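N-acetylglucosamine-6-phosphate deacetylase (Mycobacterium smegmatis, PDB 6FV4) probably catalyses the metal-dependent removal of the acetyl group from N-acetylglucosamine 6-phosphate, a step in mycobacterial carbohydrate metabolism. Local coordinates at residues G79-A84 against R91-H96; E114-Q119 against P160-R165; R118-L123 against D133-E138. The protein carries 1 engineered substitution. All coordinates share one frame; numbering follows the deposited sequence.

In the fold
All three contacts lie in the barrel domain of this metal-dependent hydrolase; contact 1 precedes the others in the chain, and contacts 2 and 3 use the same helix 113-129. Contact 3 is the one that carries a metal ligand: Glu138 of segment 133-138 joins the zinc and cadmium ions. Contact 2 shares Arg118 and Gln119 with it, with centres about 10 Å apart; Leu116 CD1 and Leu137 CD2 meet at 4.1 Å. Contact 1 has its centre about 12 Å from that of contact 3. The two touch where Leu123 CD2 lies 3.7 Å from Phe81 O. The Phe81 side chain lies about 10 Å from the zinc ion.

Contact 1: residues G79-A84 against R91-H96; sequences GNFSAA and RAVALH
Arg91 brings its guanidinium group to the backbone of Gly79 edge-on, with NE 4.3 Å from Gly79 N and near the plane of the group. This is an approach without a hydrogen bond; the charge is answered within the same helix, where NH1 forms a salt bridge to Asp87. One residue on, Ala92 points its methyl group toward the other segment. Ala92 CA lies just 5.0 Å from Gly79 CA, a closeness that suits a glycine, which has no side chain to put between strand and helix. Ala92 CB rests 3.9 Å from Gly79 O and also meets the far end of the Phe81 ring, 3.7 Å from CZ, approaching obliquely. Phe81 reaches this place because its CG stands anti to the carbonyl carbon (chi1 -68°), which swings the ring over to the helix. Val93 adds CG2 at the edge of that ring, 4.3 Å from CE1. A turn beyond Ala92, His96 sends NE2 to Gly75 O, tying the helix to the strand that bears zinc ligands His72 and His74. Leu73, Ala106 and Ile132 pack on Phe81 as well, and its side chain is about 5 Å from that of His74. With no hydrogen bond between the two segments, their union depends on shape and apolar burial: small residues let the backbones close up, and one aromatic ring packs on the alanine methyl beside them.

Contact 2: residues E114-Q119 against P160-R165; sequences EDLLRQ and PGEIGR
Leu116 and Glu162 cross obliquely, the leucine methyl CD2 meeting the carboxylate oxygen OE2 at 3.8 Å. Each side chain sets out with CG anti to its own backbone N (chi1 178° for Leu116 and 179° for Glu162), and the glutamate stays extended beyond CG, so that its carboxylate is carried out to the neighbouring helix. The meeting is van der Waals in kind; what satisfies the charge is Arg156, whose NH2 forms a salt bridge with the same OE2. A glutamate suits this buried place because its extended chain is long enough to bring the carboxylate to both the Leu116 methyl and Arg156.

Leu117 works differently. Its CG lies anti to the carbonyl carbon (chi1 -77°), and its CD2 methyl sits against a backbone group, 3.5 Å from Arg165 O and 3.9 Å from Arg165 C. The CA atoms of Leu117 and Arg165 are 7.9 Å apart, the closest CA pair of the two segments, near enough for a leucine methyl to meet the carbonyl. The Arg165 side chain borders the contact while its guanidinium folds back over its own helix: one face lies over the backbone of the preceding turn, with Glu162 N 3.3 Å above the plane. Gly161, having no side chain, suits the turn against which this group folds.

The contact is modest, burying 133 Å² in all, and is completed by residues further along. Leu116 and Leu117 both also touch Val166, and Leu117 reaches Ala169, so helix 113-129 packs against helix 160-170 on the outside of the barrel. On the far flank of helix 160-170, Ile163 packs against Ala189, Gln192 and Leu193 of helix 186-195, while Pro140, in the loop after strand 134-138, touches Leu116.

Contact 3: residues R118-L123 against D133-E138; sequences RQVSGL and DGIHLE. With CD (cadmium ion), chain J; ZN (zinc ion), chain H.
In the beta-alpha-beta unit formed by strand 104-109, helix 113-129 and strand 134-138, Val120 and Leu123 of the helix pack on Ile135 and Leu137 of the second strand. The short helix and strand segments run nearly antiparallel, at 162°, with axes 9.5 Å apart, as expected of a barrel helix lying against its strand. Ile135 is central. With CG1 anti to the carbonyl carbon (chi1 -56°), its CD1 methyl enters the helix surface, lying 3.7 Å from Leu123 CB and equally 3.7 Å from Val120 O. Leu137 CD2 lies 3.8 Å from Val120 CG2, the two side chains crossing at about a right angle. Branched aliphatic residues suit this buried interface, where the side chains that meet are all aliphatic, for their several methyls mesh without needing polar partners.

His136, between them, points away from the helix and hydrogen-bonds Ser107 and Thr178. Two residues on, extended Glu138 bridges the two metals: OE1 binds the zinc ion at 2.1 Å and OE2 the cadmium ion at 2.4 Å. His72 and His74 share the zinc ion; His150, His204 and His225 share the cadmium ion, which also holds a water. The strand is flanked by parallel strands 104-109 and 174-179, while Val166 of helix 160-170 touches both Val120 and Leu137, so the neighbouring helix packs on the same helix-strand seam.

Contact 1: residues G79-A84 against R91-H96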
ATOM      1  N   GLY B  79       5.333 -19.681 -29.927  1.00 31.68           N
ATOM      2  CA  GLY B  79       6.781 -19.594 -29.829  1.00 34.06           C
ATOM      3  C   GLY B  79       7.260 -19.331 -28.411  1.00 28.98           C
ATOM      4  O   GLY B  79       6.694 -18.512 -27.695  1.00 28.99           O
ATOM      5  N   ASN B  80       8.311 -20.036 -28.019  1.00 24.22           N
ATOM      6  CA  ASN B  80       9.018 -19.801 -26.762  1.00 24.35           C
ATOM      7  C   ASN B  80      10.328 -19.081 -27.048  1.00 29.90           C
ATOM      8  O   ASN B  80      11.119 -19.548 -27.878  1.00 27.66           O
ATOM      9  CB  ASN B  80       9.313 -21.125 -26.053  1.00 27.24           C
ATOM     10  CG  ASN B  80       8.244 -21.511 -25.051  1.00 35.03           C
ATOM     11  OD1 ASN B  80       8.012 -20.794 -24.070  1.00 36.91           O
ATOM     12  ND2 ASN B  80       7.592 -22.654 -25.283  1.00 32.99           N
ATOM     13  N   PHE B  81      10.570 -17.955 -26.360  1.00 26.06           N
ATOM     14  CA  PHE B  81      11.888 -17.324 -26.474  1.00 28.78           C
ATOM     15  C   PHE B  81      12.996 -18.251 -25.989  1.00 30.83           C
ATOM     16  O   PHE B  81      14.098 -18.237 -26.551  1.00 29.30           O
ATOM     17  CB  PHE B  81      11.934 -15.995 -25.711  1.00 27.31           C
ATOM     18  CG  PHE B  81      11.078 -14.922 -26.314  1.00 26.01           C
ATOM     19  CD1 PHE B  81      11.182 -14.605 -27.652  1.00 29.02           C
ATOM     20  CD2 PHE B  81      10.148 -14.242 -25.535  1.00 26.99           C
ATOM     21  CE1 PHE B  81      10.381 -13.625 -28.210  1.00 31.44           C
ATOM     22  CE2 PHE B  81       9.354 -13.253 -26.081  1.00 27.74           C
ATOM     23  CZ  PHE B  81       9.456 -12.942 -27.414  1.00 28.60           C
ATOM     24  N   SER B  82      12.720 -19.096 -24.985  1.00 31.88           N
ATOM     25  CA  SER B  82      13.728 -20.046 -24.514  1.00 30.75           C
ATOM     26  C   SER B  82      14.195 -21.027 -25.595  1.00 35.06           C
ATOM     27  O   SER B  82      15.231 -21.675 -25.404  1.00 31.47           O
ATOM     28  CB  SER B  82      13.196 -20.828 -23.314  1.00 33.54           C
ATOM     29  OG  SER B  82      12.076 -21.606 -23.686  1.00 33.13           O
ATOM     30  N   ALA B  83      13.465 -21.158 -26.710  1.00 33.64           N
ATOM     31  CA  ALA B  83      13.949 -21.941 -27.845  1.00 34.58           C
ATOM     32  C   ALA B  83      15.125 -21.263 -28.541  1.00 39.50           C
ATOM     33  O   ALA B  83      16.006 -21.946 -29.084  1.00 35.27           O
ATOM     34  CB  ALA B  83      12.815 -22.168 -28.848  1.00 33.60           C
ATOM     35  N   ALA B  84      15.139 -19.929 -28.544  1.00 35.53           N
ATOM     36  CA  ALA B  84      16.206 -19.131 -29.146  1.00 34.94           C
ATOM     37  C   ALA B  84      16.415 -19.505 -30.608  1.00 40.13           C
ATOM     38  O   ALA B  84      17.539 -19.719 -31.064  1.00 37.57           O
ATOM     39  CB  ALA B  84      17.511 -19.258 -28.352  1.00 37.36           C
ATOM     40  N   ARG B  91       7.422 -15.904 -34.251  1.00 32.79           N
ATOM     41  CA  ARG B  91       6.014 -16.145 -33.951  1.00 28.59           C
ATOM     42  C   ARG B  91       5.575 -15.402 -32.693  1.00 30.87           C
ATOM     43  O   ARG B  91       4.453 -14.869 -32.632  1.00 29.68           O
ATOM     44  CB  ARG B  91       5.759 -17.649 -33.795  1.00 32.79           C
ATOM     45  CG  ARG B  91       5.670 -18.409 -35.102  1.00 38.20           C
ATOM     46  CD  ARG B  91       4.868 -19.704 -34.963  1.00 43.06           C
ATOM     47  NE  ARG B  91       5.514 -20.671 -34.075  1.00 46.18           N
ATOM     48  CZ  ARG B  91       6.420 -21.568 -34.463  1.00 51.32           C
ATOM     49  NH1 ARG B  91       6.797 -21.631 -35.732  1.00 53.50           N
ATOM     50  NH2 ARG B  91       6.951 -22.408 -33.580  1.00 47.51           N
ATOM     51  N   ALA B  92       6.421 -15.398 -31.660  1.00 27.63           N
ATOM     52  CA  ALA B  92       6.084 -14.672 -30.441  1.00 26.53           C
ATOM     53  C   ALA B  92       6.021 -13.181 -30.712  1.00 27.81           C
ATOM     54  O   ALA B  92       5.064 -12.499 -30.303  1.00 26.43           O
ATOM     55  CB  ALA B  92       7.105 -14.967 -29.347  1.00 27.46           C
ATOM     56  N   VAL B  93       7.016 -12.671 -31.432  1.00 24.31           N
ATOM     57  CA  VAL B  93       7.068 -11.249 -31.744  1.00 28.66           C
ATOM     58  C   VAL B  93       5.860 -10.844 -32.573  1.00 27.96           C
ATOM     59  O   VAL B  93       5.225  -9.822 -32.303  1.00 33.02           O
ATOM     60  CB  VAL B  93       8.391 -10.917 -32.461  1.00 27.52           C
ATOM     61  CG1 VAL B  93       8.297  -9.570 -33.149  1.00 28.37           C
ATOM     62  CG2 VAL B  93       9.539 -10.956 -31.457  1.00 27.66           C
ATOM     63  N   ALA B  94       5.512 -11.644 -33.584  1.00 27.87           N
ATOM     64  CA  ALA B  94       4.394 -11.281 -34.452  1.00 31.22           C
ATOM     65  C   ALA B  94       3.085 -11.218 -33.673  1.00 30.67           C
ATOM     66  O   ALA B  94       2.232 -10.372 -33.951  1.00 30.20           O
ATOM     67  CB  ALA B  94       4.272 -12.272 -35.607  1.00 33.01           C
ATOM     68  N   LEU B  95       2.913 -12.107 -32.693  1.00 32.08           N
ATOM     69  CA  LEU B  95       1.679 -12.126 -31.920  1.00 29.66           C
ATOM     70  C   LEU B  95       1.552 -10.882 -31.060  1.00 28.80           C
ATOM     71  O   LEU B  95       0.544 -10.173 -31.117  1.00 28.45           O
ATOM     72  CB  LEU B  95       1.609 -13.369 -31.033  1.00 28.16           C
ATOM     73  CG  LEU B  95       0.300 -13.132 -30.293  1.00 32.32           C
ATOM     74  CD1 LEU B  95      -0.856 -13.754 -31.044  1.00 32.67           C
ATOM     75  CD2 LEU B  95       0.352 -13.520 -28.822  1.00 32.76           C
ATOM     76  N   HIS B  96       2.562 -10.614 -30.236  1.00 27.69           N
ATOM     77  CA  HIS B  96       2.484  -9.481 -29.328  1.00 27.49           C
ATOM     78  C   HIS B  96       2.523  -8.152 -30.067  1.00 30.15           C
ATOM     79  O   HIS B  96       1.850  -7.203 -29.658  1.00 24.40           O
ATOM     80  CB  HIS B  96       3.603  -9.568 -28.310  1.00 27.23           C
ATOM     81  CG  HIS B  96       3.395 -10.672 -27.331  1.00 28.64           C
ATOM     82  ND1 HIS B  96       2.564 -10.536 -26.239  1.00 24.34           N
ATOM     83  CD2 HIS B  96       3.850 -11.946 -27.308  1.00 23.98           C
ATOM     84  CE1 HIS B  96       2.538 -11.675 -25.569  1.00 27.79           C
ATOM     85  NE2 HIS B  96       3.313 -12.544 -26.193  1.00 26.26           N
TER

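Contact 2: residues E114-Q119 against P160-R165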
ATOM      1  N   GLU B 114      25.156 -24.447 -19.455  1.00 38.17           N
ATOM      2  CA  GLU B 114      25.413 -24.552 -20.887  1.00 39.55           C
ATOM      3  C   GLU B 114      24.178 -24.163 -21.699  1.00 36.15           C
ATOM      4  O   GLU B 114      24.282 -23.437 -22.698  1.00 34.72           O
ATOM      5  CB  GLU B 114      25.888 -25.977 -21.225  1.00 40.53           C
ATOM      6  CG  GLU B 114      24.986 -27.130 -20.689  1.00 49.75           C
ATOM      7  CD  GLU B 114      24.895 -27.232 -19.145  1.00 50.06           C
ATOM      8  OE1 GLU B 114      25.930 -27.061 -18.460  1.00 54.90           O
ATOM      9  OE2 GLU B 114      23.781 -27.468 -18.617  1.00 49.98           O
ATOM     10  N   ASP B 115      22.997 -24.623 -21.284  1.00 36.60           N
ATOM     11  CA  ASP B 115      21.784 -24.200 -21.974  1.00 42.19           C
ATOM     12  C   ASP B 115      21.544 -22.700 -21.829  1.00 35.54           C
ATOM     13  O   ASP B 115      21.071 -22.062 -22.775  1.00 33.81           O
ATOM     14  CB  ASP B 115      20.586 -24.993 -21.466  1.00 41.98           C
ATOM     15  CG  ASP B 115      20.489 -26.352 -22.125  1.00 50.14           C
ATOM     16  OD1 ASP B 115      21.174 -26.551 -23.156  1.00 51.91           O
ATOM     17  OD2 ASP B 115      19.739 -27.216 -21.616  1.00 52.53           O
ATOM     18  N   LEU B 116      21.911 -22.116 -20.687  1.00 34.48           N
ATOM     19  CA  LEU B 116      21.768 -20.670 -20.517  1.00 35.80           C
ATOM     20  C   LEU B 116      22.603 -19.919 -21.541  1.00 34.19           C
ATOM     21  O   LEU B 116      22.117 -18.983 -22.189  1.00 31.66           O
ATOM     22  CB  LEU B 116      22.164 -20.264 -19.097  1.00 33.64           C
ATOM     23  CG  LEU B 116      22.136 -18.784 -18.722  1.00 36.33           C
ATOM     24  CD1 LEU B 116      20.799 -18.181 -19.102  1.00 34.75           C
ATOM     25  CD2 LEU B 116      22.354 -18.642 -17.227  1.00 33.92           C
ATOM     26  N   LEU B 117      23.859 -20.342 -21.727  1.00 33.41           N
ATOM     27  CA  LEU B 117      24.748 -19.645 -22.651  1.00 31.09           C
ATOM     28  C   LEU B 117      24.251 -19.740 -24.087  1.00 30.43           C
ATOM     29  O   LEU B 117      24.310 -18.754 -24.834  1.00 30.96           O
ATOM     30  CB  LEU B 117      26.167 -20.199 -22.532  1.00 30.28           C
ATOM     31  CG  LEU B 117      26.930 -19.721 -21.300  1.00 31.29           C
ATOM     32  CD1 LEU B 117      28.236 -20.509 -21.128  1.00 35.90           C
ATOM     33  CD2 LEU B 117      27.214 -18.233 -21.398  1.00 28.95           C
ATOM     34  N   ARG B 118      23.759 -20.914 -24.495  1.00 31.98           N
ATOM     35  CA  ARG B 118      23.209 -21.066 -25.841  1.00 31.50           C
ATOM     36  C   ARG B 118      21.984 -20.174 -26.041  1.00 32.99           C
ATOM     37  O   ARG B 118      21.856 -19.490 -27.066  1.00 32.14           O
ATOM     38  CB  ARG B 118      22.857 -22.535 -26.097  1.00 35.76           C
ATOM     39  CG  ARG B 118      21.873 -22.770 -27.255  1.00 36.90           C
ATOM     40  CD  ARG B 118      21.363 -24.222 -27.327  1.00 39.87           C
ATOM     41  NE  ARG B 118      20.672 -24.647 -26.110  1.00 38.69           N
ATOM     42  CZ  ARG B 118      19.389 -24.404 -25.851  1.00 45.24           C
ATOM     43  NH1 ARG B 118      18.639 -23.738 -26.728  1.00 45.19           N
ATOM     44  NH2 ARG B 118      18.852 -24.815 -24.708  1.00 46.32           N
ATOM     45  N   GLN B 119      21.068 -20.169 -25.066  1.00 30.99           N
ATOM     46  CA  GLN B 119      19.865 -19.350 -25.183  1.00 27.79           C
ATOM     47  C   GLN B 119      20.219 -17.871 -25.267  1.00 30.39           C
ATOM     48  O   GLN B 119      19.708 -17.147 -26.127  1.00 29.13           O
ATOM     49  CB  GLN B 119      18.937 -19.622 -24.000  1.00 32.69           C
ATOM     50  CG  GLN B 119      18.348 -21.015 -23.996  1.00 35.36           C
ATOM     51  CD  GLN B 119      17.656 -21.348 -22.682  1.00 37.44           C
ATOM     52  OE1 GLN B 119      17.579 -20.515 -21.788  1.00 37.68           O
ATOM     53  NE2 GLN B 119      17.147 -22.567 -22.564  1.00 38.45           N
ATOM     54  N   PRO B 160      29.994 -15.260  -9.602  1.00 34.72           N
ATOM     55  CA  PRO B 160      30.369 -14.140 -10.474  1.00 36.01           C
ATOM     56  C   PRO B 160      31.032 -14.579 -11.775  1.00 38.58           C
ATOM     57  O   PRO B 160      30.886 -13.886 -12.790  1.00 38.65           O
ATOM     58  CB  PRO B 160      31.306 -13.299  -9.593  1.00 37.28           C
ATOM     59  CG  PRO B 160      31.651 -14.145  -8.428  1.00 37.65           C
ATOM     60  CD  PRO B 160      30.546 -15.119  -8.244  1.00 40.73           C
ATOM     61  N   GLY B 161      31.738 -15.712 -11.781  1.00 34.42           N
ATOM     62  CA  GLY B 161      32.269 -16.239 -13.030  1.00 40.76           C
ATOM     63  C   GLY B 161      31.184 -16.548 -14.047  1.00 38.82           C
ATOM     64  O   GLY B 161      31.255 -16.115 -15.199  1.00 37.68           O
ATOM     65  N   GLU B 162      30.147 -17.287 -13.633  1.00 37.71           N
ATOM     66  CA  GLU B 162      29.069 -17.586 -14.575  1.00 40.16           C
ATOM     67  C   GLU B 162      28.324 -16.324 -15.002  1.00 34.91           C
ATOM     68  O   GLU B 162      27.879 -16.225 -16.151  1.00 35.92           O
ATOM     69  CB  GLU B 162      28.082 -18.595 -13.986  1.00 34.70           C
ATOM     70  CG  GLU B 162      26.953 -18.873 -14.956  1.00 34.95           C
ATOM     71  CD  GLU B 162      26.092 -20.032 -14.561  1.00 38.77           C
ATOM     72  OE1 GLU B 162      26.364 -20.622 -13.498  1.00 46.35           O
ATOM     73  OE2 GLU B 162      25.141 -20.351 -15.315  1.00 38.67           O
ATOM     74  N   ILE B 163      28.192 -15.345 -14.111  1.00 37.57           N
ATOM     75  CA  ILE B 163      27.521 -14.104 -14.488  1.00 37.58           C
ATOM     76  C   ILE B 163      28.321 -13.378 -15.567  1.00 31.65           C
ATOM     77  O   ILE B 163      27.777 -12.962 -16.599  1.00 31.81           O
ATOM     78  CB  ILE B 163      27.281 -13.227 -13.242  1.00 32.07           C
ATOM     79  CG1 ILE B 163      26.230 -13.884 -12.346  1.00 34.83           C
ATOM     80  CG2 ILE B 163      26.844 -11.838 -13.643  1.00 33.09           C
ATOM     81  CD1 ILE B 163      25.822 -13.049 -11.139  1.00 33.53           C
ATOM     82  N   GLY B 164      29.626 -13.246 -15.365  1.00 34.84           N
ATOM     83  CA  GLY B 164      30.457 -12.633 -16.393  1.00 37.12           C
ATOM     84  C   GLY B 164      30.401 -13.377 -17.718  1.00 37.54           C
ATOM     85  O   GLY B 164      30.302 -12.759 -18.785  1.00 35.77           O
ATOM     86  N   ARG B 165      30.429 -14.713 -17.668  1.00 34.44           N
ATOM     87  CA  ARG B 165      30.353 -15.512 -18.891  1.00 35.25           C
ATOM     88  C   ARG B 165      29.022 -15.319 -19.605  1.00 34.99           C
ATOM     89  O   ARG B 165      28.977 -15.224 -20.839  1.00 27.57           O
ATOM     90  CB  ARG B 165      30.563 -16.985 -18.560  1.00 34.24           C
ATOM     91  CG  ARG B 165      31.977 -17.311 -18.108  1.00 39.74           C
ATOM     92  CD  ARG B 165      32.172 -18.800 -18.067  1.00 34.75           C
ATOM     93  NE  ARG B 165      31.365 -19.447 -17.038  1.00 37.11           N
ATOM     94  CZ  ARG B 165      31.791 -19.689 -15.804  1.00 39.08           C
ATOM     95  NH1 ARG B 165      33.011 -19.316 -15.443  1.00 41.33           N
ATOM     96  NH2 ARG B 165      30.995 -20.286 -14.926  1.00 39.88           N
TER

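Contact 3: residues R118-L123 against D133-E138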
ATOM      1  N   ARG B 118      23.759 -20.914 -24.495  1.00 31.98           N
ATOM      2  CA  ARG B 118      23.209 -21.066 -25.841  1.00 31.50           C
ATOM      3  C   ARG B 118      21.984 -20.174 -26.041  1.00 32.99           C
ATOM      4  O   ARG B 118      21.856 -19.490 -27.066  1.00 32.14           O
ATOM      5  CB  ARG B 118      22.857 -22.535 -26.097  1.00 35.76           C
ATOM      6  CG  ARG B 118      21.873 -22.770 -27.255  1.00 36.90           C
ATOM      7  CD  ARG B 118      21.363 -24.222 -27.327  1.00 39.87           C
ATOM      8  NE  ARG B 118      20.672 -24.647 -26.110  1.00 38.69           N
ATOM      9  CZ  ARG B 118      19.389 -24.404 -25.851  1.00 45.24           C
ATOM     10  NH1 ARG B 118      18.639 -23.738 -26.728  1.00 45.19           N
ATOM     11  NH2 ARG B 118      18.852 -24.815 -24.708  1.00 46.32           N
ATOM     12  N   GLN B 119      21.068 -20.169 -25.066  1.00 30.99           N
ATOM     13  CA  GLN B 119      19.865 -19.350 -25.183  1.00 27.79           C
ATOM     14  C   GLN B 119      20.219 -17.871 -25.267  1.00 30.39           C
ATOM     15  O   GLN B 119      19.708 -17.147 -26.127  1.00 29.13           O
ATOM     16  CB  GLN B 119      18.937 -19.622 -24.000  1.00 32.69           C
ATOM     17  CG  GLN B 119      18.348 -21.015 -23.996  1.00 35.36           C
ATOM     18  CD  GLN B 119      17.656 -21.348 -22.682  1.00 37.44           C
ATOM     19  OE1 GLN B 119      17.579 -20.515 -21.788  1.00 37.68           O
ATOM     20  NE2 GLN B 119      17.147 -22.567 -22.564  1.00 38.45           N
ATOM     21  N   VAL B 120      21.105 -17.407 -24.380  1.00 30.70           N
ATOM     22  CA  VAL B 120      21.519 -16.007 -24.402  1.00 25.80           C
ATOM     23  C   VAL B 120      22.174 -15.663 -25.734  1.00 30.84           C
ATOM     24  O   VAL B 120      21.822 -14.661 -26.371  1.00 30.06           O
ATOM     25  CB  VAL B 120      22.442 -15.704 -23.209  1.00 27.45           C
ATOM     26  CG1 VAL B 120      23.196 -14.394 -23.419  1.00 28.60           C
ATOM     27  CG2 VAL B 120      21.613 -15.620 -21.918  1.00 32.91           C
ATOM     28  N   SER B 121      23.118 -16.504 -26.189  1.00 29.71           N
ATOM     29  CA  SER B 121      23.777 -16.270 -27.472  1.00 31.36           C
ATOM     30  C   SER B 121      22.772 -16.157 -28.611  1.00 28.65           C
ATOM     31  O   SER B 121      22.852 -15.238 -29.435  1.00 31.19           O
ATOM     32  CB  SER B 121      24.778 -17.395 -27.776  1.00 35.18           C
ATOM     33  OG  SER B 121      25.931 -17.287 -26.969  1.00 42.85           O
ATOM     34  N   GLY B 122      21.817 -17.091 -28.678  1.00 32.47           N
ATOM     35  CA  GLY B 122      20.826 -17.051 -29.744  1.00 31.76           C
ATOM     36  C   GLY B 122      19.867 -15.871 -29.661  1.00 30.71           C
ATOM     37  O   GLY B 122      19.471 -15.306 -30.689  1.00 27.44           O
ATOM     38  N   LEU B 123      19.448 -15.496 -28.448  1.00 29.28           N
ATOM     39  CA  LEU B 123      18.544 -14.352 -28.355  1.00 28.12           C
ATOM     40  C   LEU B 123      19.279 -13.045 -28.642  1.00 26.13           C
ATOM     41  O   LEU B 123      18.684 -12.106 -29.186  1.00 29.75           O
ATOM     42  CB  LEU B 123      17.868 -14.296 -26.973  1.00 27.71           C
ATOM     43  CG  LEU B 123      16.687 -15.219 -26.659  1.00 29.21           C
ATOM     44  CD1 LEU B 123      16.057 -14.855 -25.294  1.00 29.23           C
ATOM     45  CD2 LEU B 123      15.628 -15.148 -27.752  1.00 26.71           C
ATOM     46  N   ASP B 133      14.114  -6.404 -27.990  1.00 26.17           N
ATOM     47  CA  ASP B 133      14.900  -5.248 -27.599  1.00 27.42           C
ATOM     48  C   ASP B 133      15.862  -5.530 -26.453  1.00 27.80           C
ATOM     49  O   ASP B 133      16.634  -4.642 -26.068  1.00 28.32           O
ATOM     50  CB  ASP B 133      13.947  -4.101 -27.249  1.00 31.19           C
ATOM     51  CG  ASP B 133      13.028  -3.750 -28.412  1.00 31.13           C
ATOM     52  OD1 ASP B 133      13.397  -2.845 -29.196  1.00 30.58           O
ATOM     53  OD2 ASP B 133      11.955  -4.398 -28.567  1.00 32.25           O
ATOM     54  N   GLY B 134      15.867  -6.744 -25.924  1.00 21.92           N
ATOM     55  CA  GLY B 134      16.694  -7.039 -24.776  1.00 20.61           C
ATOM     56  C   GLY B 134      16.368  -8.429 -24.296  1.00 21.78           C
ATOM     57  O   GLY B 134      15.465  -9.089 -24.815  1.00 25.31           O
ATOM     58  N   ILE B 135      17.125  -8.867 -23.291  1.00 23.72           N
ATOM     59  CA  ILE B 135      16.948 -10.173 -22.667  1.00 27.14           C
ATOM     60  C   ILE B 135      16.790  -9.979 -21.168  1.00 23.84           C
ATOM     61  O   ILE B 135      17.467  -9.141 -20.560  1.00 22.77           O
ATOM     62  CB  ILE B 135      18.134 -11.122 -22.952  1.00 23.96           C
ATOM     63  CG1 ILE B 135      18.359 -11.276 -24.460  1.00 24.46           C
ATOM     64  CG2 ILE B 135      17.883 -12.488 -22.277  1.00 23.00           C
ATOM     65  CD1 ILE B 135      19.731 -11.969 -24.834  1.00 26.48           C
ATOM     66  N   HIS B 136      15.908 -10.769 -20.574  1.00 23.12           N
ATOM     67  CA  HIS B 136      15.703 -10.803 -19.139  1.00 22.58           C
ATOM     68  C   HIS B 136      15.982 -12.219 -18.664  1.00 23.32           C
ATOM     69  O   HIS B 136      15.362 -13.172 -19.152  1.00 26.32           O
ATOM     70  CB  HIS B 136      14.272 -10.374 -18.810  1.00 24.24           C
ATOM     71  CG  HIS B 136      13.829 -10.692 -17.416  1.00 26.38           C
ATOM     72  ND1 HIS B 136      12.519 -11.007 -17.121  1.00 25.61           N
ATOM     73  CD2 HIS B 136      14.491 -10.700 -16.233  1.00 26.42           C
ATOM     74  CE1 HIS B 136      12.397 -11.224 -15.825  1.00 27.32           C
ATOM     75  NE2 HIS B 136      13.572 -11.029 -15.258  1.00 24.82           N
ATOM     76  N   LEU B 137      16.914 -12.366 -17.728  1.00 19.21           N
ATOM     77  CA  LEU B 137      17.189 -13.673 -17.135  1.00 26.47           C
ATOM     78  C   LEU B 137      16.366 -13.796 -15.863  1.00 28.18           C
ATOM     79  O   LEU B 137      16.747 -13.274 -14.809  1.00 27.94           O
ATOM     80  CB  LEU B 137      18.674 -13.843 -16.846  1.00 26.54           C
ATOM     81  CG  LEU B 137      19.592 -13.529 -18.033  1.00 25.77           C
ATOM     82  CD1 LEU B 137      21.032 -13.687 -17.595  1.00 25.43           C
ATOM     83  CD2 LEU B 137      19.261 -14.429 -19.200  1.00 25.12           C
ATOM     84  N   GLU B 138      15.223 -14.474 -15.965  1.00 31.94           N
ATOM     85  CA  GLU B 138      14.407 -14.794 -14.790  1.00 27.06           C
ATOM     86  C   GLU B 138      14.829 -16.163 -14.261  1.00 32.91           C
ATOM     87  O   GLU B 138      14.140 -17.175 -14.406  1.00 28.45           O
ATOM     88  CB  GLU B 138      12.927 -14.761 -15.122  1.00 32.31           C
ATOM     89  CG  GLU B 138      12.078 -14.880 -13.837  1.00 27.13           C
ATOM     90  CD  GLU B 138      10.609 -14.800 -14.090  1.00 30.71           C
ATOM     91  OE1 GLU B 138      10.197 -15.213 -15.176  1.00 32.74           O
ATOM     92  OE2 GLU B 138       9.872 -14.335 -13.196  1.00 33.13           O
TER
HETATM   93 CD    CD J 403       8.106 -15.918 -12.696  1.00 27.76          CD
HETATM   94 ZN    ZN H 401       8.386 -14.799 -16.091  1.00 27.02          ZN
HETATM   95  O   HOH W   1       6.035 -17.211 -11.825  1.00 31.32           O